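Local coordinates for protein CRISPR-associated endonuclease Cas2 2 (Thermus thermophilus, PDB 1ZPW) that is a Cas2-family, metal-dependent CRISPR endoribonuclease that probably works with Cas1 in prokaryotic adaptive immunity against viruses and plasmids, at residues R18-E30 with L45-L57. Residues are numbered along the deposited sequence; the frame is centred on the assembly and turned at random.
Sequences RVKLANLLKSYGE and LLEDLRRRARRLL
Helix 18-26 and helix 45-56 run antiparallel, at 165° between their directions, with their axes 10.0 Å apart at closest approach. The CA atoms of L21 and A53 come nearest here, 6.7 Å apart. L24 is a knob that sits in a hole formed by L49, R52, A53 and L56. Its two methyls part: CD2 presses on the backbone N of A53 (3.5 Å), while CD1 lies over the centre of one face of the R52 guanidinium, 3.6 Å from CZ. The R52 chain bends at chi3 (69°), which brings this flat group across the leucine. L56 CD1 rests against the backbone of K20, 3.7 Å from its O. L21 spreads its methyls over A53 and L57.

Y28 reaches across to helix 45-56. L49 CB lies over one face of its ring, offset toward the rim, in a CH-pi contact 4.0 Å from the centroid. Y28 OH donates a very short bond of 2.5 Å to D48 OD1, which lies near the ring plane. The carboxylate is turned 58° from the ring. R52 NH1 adds a weak bond to Y28 OH (3.4 Å).

This is the pairing of the two helices on one face of the antiparallel sheet in the ferredoxin-like fold of Cas2. On the sheet side of the pair, L21 and L25 rest on Y10 of strand 4-11, Y28 packs on C39 and L41 of strand 36-41, and L49 and A53 meet I66 and L64 of strand 63-68.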
loop_
_atom_site.group_PDB
_atom_site.type_symbol
_atom_site.label_atom_id
_atom_site.label_comp_id
_atom_site.label_asym_id
_atom_site.label_seq_id
_atom_site.Cartn_x
_atom_site.Cartn_y
_atom_site.Cartn_z
ATOM N N ARG A 18 -11.336 -1.277 5.427
ATOM C CA ARG A 18 -10.075 -0.529 5.507
ATOM C C ARG A 18 -9.134 -1.130 6.551
ATOM O O ARG A 18 -7.925 -1.218 6.333
ATOM C CB ARG A 18 -10.327 0.940 5.851
ATOM C CG ARG A 18 -9.131 1.852 5.449
ATOM C CD ARG A 18 -9.307 3.305 5.956
ATOM N NE ARG A 18 -10.619 3.760 5.555
ATOM C CZ ARG A 18 -11.635 3.957 6.381
ATOM N NH1 ARG A 18 -12.813 4.267 5.869
ATOM N NH2 ARG A 18 -11.474 3.840 7.712
ATOM N N VAL A 19 -9.704 -1.549 7.685
ATOM C CA VAL A 19 -8.907 -2.157 8.749
ATOM C C VAL A 19 -8.290 -3.450 8.200
ATOM O O VAL A 19 -7.102 -3.714 8.400
ATOM C CB VAL A 19 -9.792 -2.493 9.981
ATOM C CG1 VAL A 19 -9.023 -3.404 10.900
ATOM C CG2 VAL A 19 -10.158 -1.182 10.704
ATOM N N LYS A 20 -9.109 -4.246 7.498
ATOM C CA LYS A 20 -8.584 -5.506 6.951
ATOM C C LYS A 20 -7.473 -5.272 5.929
ATOM O O LYS A 20 -6.439 -5.980 5.925
ATOM C CB LYS A 20 -9.710 -6.311 6.319
ATOM C CG LYS A 20 -10.687 -6.822 7.390
ATOM C CD LYS A 20 -11.795 -7.618 6.750
ATOM C CE LYS A 20 -12.816 -8.005 7.784
ATOM N NZ LYS A 20 -13.969 -8.688 7.106
ATOM N N LEU A 21 -7.660 -4.246 5.091
ATOM C CA LEU A 21 -6.647 -3.943 4.082
ATOM C C LEU A 21 -5.361 -3.448 4.742
ATOM O O LEU A 21 -4.292 -3.873 4.373
ATOM C CB LEU A 21 -7.170 -2.919 3.067
ATOM C CG LEU A 21 -6.120 -2.549 2.019
ATOM C CD1 LEU A 21 -5.704 -3.754 1.159
ATOM C CD2 LEU A 21 -6.625 -1.415 1.142
ATOM N N ALA A 22 -5.465 -2.572 5.731
ATOM C CA ALA A 22 -4.259 -2.124 6.441
ATOM C C ALA A 22 -3.517 -3.268 7.109
ATOM O O ALA A 22 -2.284 -3.307 7.085
ATOM C CB ALA A 22 -4.590 -1.027 7.460
ATOM N N ASN A 23 -4.252 -4.189 7.708
ATOM C CA ASN A 23 -3.629 -5.338 8.340
ATOM C C ASN A 23 -2.913 -6.193 7.314
ATOM O O ASN A 23 -1.805 -6.696 7.561
ATOM C CB ASN A 23 -4.668 -6.153 9.108
ATOM C CG ASN A 23 -5.155 -5.454 10.349
ATOM O OD1 ASN A 23 -4.446 -4.616 10.933
ATOM N ND2 ASN A 23 -6.372 -5.791 10.782
ATOM N N LEU A 24 -3.523 -6.337 6.138
ATOM C CA LEU A 24 -2.847 -7.047 5.045
ATOM C C LEU A 24 -1.547 -6.352 4.633
ATOM O O LEU A 24 -0.492 -6.986 4.509
ATOM C CB LEU A 24 -3.807 -7.216 3.872
ATOM C CG LEU A 24 -3.149 -7.734 2.593
ATOM C CD1 LEU A 24 -2.715 -9.169 2.851
ATOM C CD2 LEU A 24 -4.091 -7.633 1.393
ATOM N N LEU A 25 -1.616 -5.026 4.456
ATOM C CA LEU A 25 -0.449 -4.285 4.000
ATOM C C LEU A 25 0.747 -4.364 4.970
ATOM O O LEU A 25 1.886 -4.336 4.529
ATOM C CB LEU A 25 -0.819 -2.821 3.694
ATOM C CG LEU A 25 -1.759 -2.710 2.474
ATOM C CD1 LEU A 25 -2.061 -1.228 2.191
ATOM C CD2 LEU A 25 -1.170 -3.339 1.188
ATOM N N LYS A 26 0.465 -4.517 6.258
ATOM C CA LYS A 26 1.508 -4.725 7.264
ATOM C C LYS A 26 2.393 -5.935 6.976
ATOM O O LYS A 26 3.561 -5.961 7.367
ATOM C CB LYS A 26 0.865 -4.837 8.648
ATOM C CG LYS A 26 0.257 -3.543 9.096
ATOM C CD LYS A 26 1.245 -2.668 9.841
ATOM C CE LYS A 26 0.541 -1.379 10.271
ATOM N NZ LYS A 26 1.311 -0.542 11.198
ATOM N N SER A 27 1.852 -6.938 6.280
ATOM C CA SER A 27 2.643 -8.122 5.954
ATOM C C SER A 27 3.654 -7.858 4.828
ATOM O O SER A 27 4.587 -8.655 4.583
ATOM C CB SER A 27 1.734 -9.370 5.763
ATOM O OG SER A 27 1.044 -9.277 4.549
ATOM N N TYR A 28 3.525 -6.699 4.157
ATOM C CA TYR A 28 4.409 -6.346 3.056
ATOM C C TYR A 28 5.208 -5.077 3.264
ATOM O O TYR A 28 6.097 -4.778 2.474
ATOM C CB TYR A 28 3.623 -6.131 1.756
ATOM C CG TYR A 28 2.807 -7.316 1.348
ATOM C CD1 TYR A 28 3.355 -8.340 0.602
ATOM C CD2 TYR A 28 1.467 -7.417 1.750
ATOM C CE1 TYR A 28 2.566 -9.453 0.245
ATOM C CE2 TYR A 28 0.702 -8.484 1.406
ATOM C CZ TYR A 28 1.243 -9.493 0.651
ATOM O OH TYR A 28 0.433 -10.545 0.308
ATOM N N GLY A 29 4.863 -4.298 4.282
ATOM C CA GLY A 29 5.515 -3.019 4.433
ATOM C C GLY A 29 4.995 -2.247 5.602
ATOM O O GLY A 29 4.392 -2.827 6.520
ATOM N N GLU A 30 5.198 -0.931 5.572
ATOM C CA GLU A 30 4.885 -0.091 6.717
ATOM C C GLU A 30 4.078 1.126 6.308
ATOM O O GLU A 30 4.243 1.678 5.207
ATOM C CB GLU A 30 6.166 0.387 7.453
ATOM C CG GLU A 30 7.195 -0.687 7.802
ATOM C CD GLU A 30 6.650 -1.677 8.807
ATOM O OE1 GLU A 30 5.697 -1.327 9.506
ATOM O OE2 GLU A 30 7.197 -2.814 8.873
ATOM N N LEU A 45 5.740 -11.110 -4.883
ATOM C CA LEU A 45 5.066 -10.489 -3.752
ATOM C C LEU A 45 4.011 -9.504 -4.210
ATOM O O LEU A 45 2.986 -9.327 -3.548
ATOM C CB LEU A 45 6.060 -9.781 -2.836
ATOM C CG LEU A 45 6.933 -10.648 -1.932
ATOM C CD1 LEU A 45 8.016 -9.757 -1.303
ATOM C CD2 LEU A 45 6.121 -11.355 -0.850
ATOM N N LEU A 46 4.273 -8.837 -5.313
ATOM C CA LEU A 46 3.276 -7.894 -5.862
ATOM C C LEU A 46 2.007 -8.649 -6.250
ATOM O O LEU A 46 0.892 -8.257 -5.898
ATOM C CB LEU A 46 3.889 -7.107 -7.024
ATOM C CG LEU A 46 3.008 -6.172 -7.841
ATOM C CD1 LEU A 46 2.360 -5.150 -6.903
ATOM C CD2 LEU A 46 3.892 -5.498 -8.870
ATOM N N GLU A 47 2.169 -9.762 -6.965
ATOM C CA GLU A 47 1.023 -10.570 -7.347
ATOM C C GLU A 47 0.276 -11.070 -6.109
ATOM O O GLU A 47 -0.936 -11.101 -6.096
ATOM C CB GLU A 47 1.519 -11.752 -8.182
ATOM C CG GLU A 47 0.385 -12.611 -8.662
ATOM C CD GLU A 47 0.848 -13.884 -9.345
ATOM O OE1 GLU A 47 0.360 -14.131 -10.449
ATOM O OE2 GLU A 47 1.681 -14.618 -8.775
ATOM N N ASP A 48 1.020 -11.461 -5.072
ATOM C CA ASP A 48 0.425 -11.965 -3.846
ATOM C C ASP A 48 -0.396 -10.879 -3.148
ATOM O O ASP A 48 -1.531 -11.125 -2.684
ATOM C CB ASP A 48 1.513 -12.460 -2.899
ATOM C CG ASP A 48 0.951 -13.158 -1.666
ATOM O OD1 ASP A 48 1.245 -12.720 -0.532
ATOM O OD2 ASP A 48 0.213 -14.172 -1.743
ATOM N N LEU A 49 0.193 -9.683 -3.080
ATOM C CA LEU A 49 -0.521 -8.526 -2.529
ATOM C C LEU A 49 -1.826 -8.273 -3.300
ATOM O O LEU A 49 -2.881 -8.109 -2.677
ATOM C CB LEU A 49 0.392 -7.285 -2.523
ATOM C CG LEU A 49 -0.116 -5.984 -1.869
ATOM C CD1 LEU A 49 1.069 -5.043 -1.602
ATOM C CD2 LEU A 49 -1.135 -5.277 -2.702
ATOM N N ARG A 50 -1.759 -8.230 -4.631
ATOM C CA ARG A 50 -2.987 -8.009 -5.410
ATOM C C ARG A 50 -4.024 -9.076 -5.179
ATOM O O ARG A 50 -5.214 -8.770 -4.971
ATOM C CB ARG A 50 -2.709 -7.928 -6.895
ATOM C CG ARG A 50 -1.898 -6.736 -7.328
ATOM C CD ARG A 50 -2.079 -6.482 -8.818
ATOM N NE ARG A 50 -1.843 -7.763 -9.486
ATOM C CZ ARG A 50 -0.692 -8.125 -10.049
ATOM N NH1 ARG A 50 -0.577 -9.355 -10.557
ATOM N NH2 ARG A 50 0.333 -7.276 -10.150
ATOM N N ARG A 51 -3.584 -10.337 -5.198
ATOM C CA ARG A 51 -4.483 -11.454 -5.009
ATOM C C ARG A 51 -5.214 -11.364 -3.674
ATOM O O ARG A 51 -6.438 -11.564 -3.618
ATOM C CB ARG A 51 -3.689 -12.760 -5.123
ATOM C CG ARG A 51 -4.326 -14.025 -4.580
ATOM C CD ARG A 51 -3.329 -15.222 -4.360
ATOM N NE ARG A 51 -2.248 -15.332 -5.351
ATOM C CZ ARG A 51 -2.419 -15.685 -6.637
ATOM N NH1 ARG A 51 -1.386 -15.755 -7.474
ATOM N NH2 ARG A 51 -3.638 -15.954 -7.086
ATOM N N ARG A 52 -4.482 -11.014 -2.619
ATOM C CA ARG A 52 -5.062 -10.945 -1.282
ATOM C C ARG A 52 -5.898 -9.683 -1.129
ATOM O O ARG A 52 -6.929 -9.726 -0.457
ATOM C CB ARG A 52 -3.944 -11.049 -0.234
ATOM C CG ARG A 52 -3.260 -12.439 -0.289
ATOM C CD ARG A 52 -2.147 -12.681 0.679
ATOM N NE ARG A 52 -2.614 -12.756 2.060
ATOM C CZ ARG A 52 -1.796 -12.651 3.111
ATOM N NH1 ARG A 52 -0.485 -12.467 2.928
ATOM N NH2 ARG A 52 -2.283 -12.719 4.339
ATOM N N ALA A 53 -5.462 -8.579 -1.732
ATOM C CA ALA A 53 -6.229 -7.324 -1.635
ATOM C C ALA A 53 -7.576 -7.500 -2.341
ATOM O O ALA A 53 -8.609 -7.090 -1.844
ATOM C CB ALA A 53 -5.450 -6.155 -2.235
ATOM N N ARG A 54 -7.555 -8.214 -3.459
ATOM C CA ARG A 54 -8.794 -8.464 -4.187
ATOM C C ARG A 54 -9.842 -9.223 -3.389
ATOM O O ARG A 54 -11.046 -9.035 -3.621
ATOM C CB ARG A 54 -8.472 -9.250 -5.434
ATOM C CG ARG A 54 -7.836 -8.459 -6.502
ATOM C CD ARG A 54 -7.544 -9.386 -7.676
ATOM N NE ARG A 54 -6.722 -8.792 -8.704
ATOM C CZ ARG A 54 -7.186 -7.948 -9.600
ATOM N NH1 ARG A 54 -8.461 -7.575 -9.577
ATOM N NH2 ARG A 54 -6.377 -7.464 -10.518
ATOM N N ARG A 55 -9.434 -10.104 -2.490
ATOM C CA ARG A 55 -10.399 -10.829 -1.674
ATOM C C ARG A 55 -11.143 -9.844 -0.783
ATOM O O ARG A 55 -12.301 -10.076 -0.457
ATOM C CB ARG A 55 -9.777 -11.944 -0.814
ATOM C CG ARG A 55 -8.965 -12.969 -1.575
ATOM C CD ARG A 55 -8.298 -14.044 -0.704
ATOM N NE ARG A 55 -7.756 -15.116 -1.538
ATOM C CZ ARG A 55 -6.617 -15.747 -1.317
ATOM N NH1 ARG A 55 -5.879 -15.429 -0.258
ATOM N NH2 ARG A 55 -6.205 -16.688 -2.170
ATOM N N LEU A 56 -10.470 -8.747 -0.405
ATOM C CA LEU A 56 -10.977 -7.842 0.636
ATOM C C LEU A 56 -11.788 -6.675 0.136
ATOM O O LEU A 56 -12.685 -6.210 0.861
ATOM C CB LEU A 56 -9.810 -7.259 1.453
ATOM C CG LEU A 56 -8.923 -8.250 2.203
ATOM C CD1 LEU A 56 -7.736 -7.544 2.863
ATOM C CD2 LEU A 56 -9.690 -9.055 3.229
ATOM N N LEU A 57 -11.444 -6.171 -1.038
ATOM C CA LEU A 57 -12.001 -4.905 -1.547
ATOM C C LEU A 57 -13.374 -5.079 -2.169
ATOM O O LEU A 57 -13.665 -6.118 -2.776
ATOM C CB LEU A 57 -11.079 -4.268 -2.598
ATOM C CG LEU A 57 -9.588 -3.998 -2.315
ATOM C CD1 LEU A 57 -8.787 -3.948 -3.608
ATOM C CD2 LEU A 57 -9.440 -2.724 -1.608
#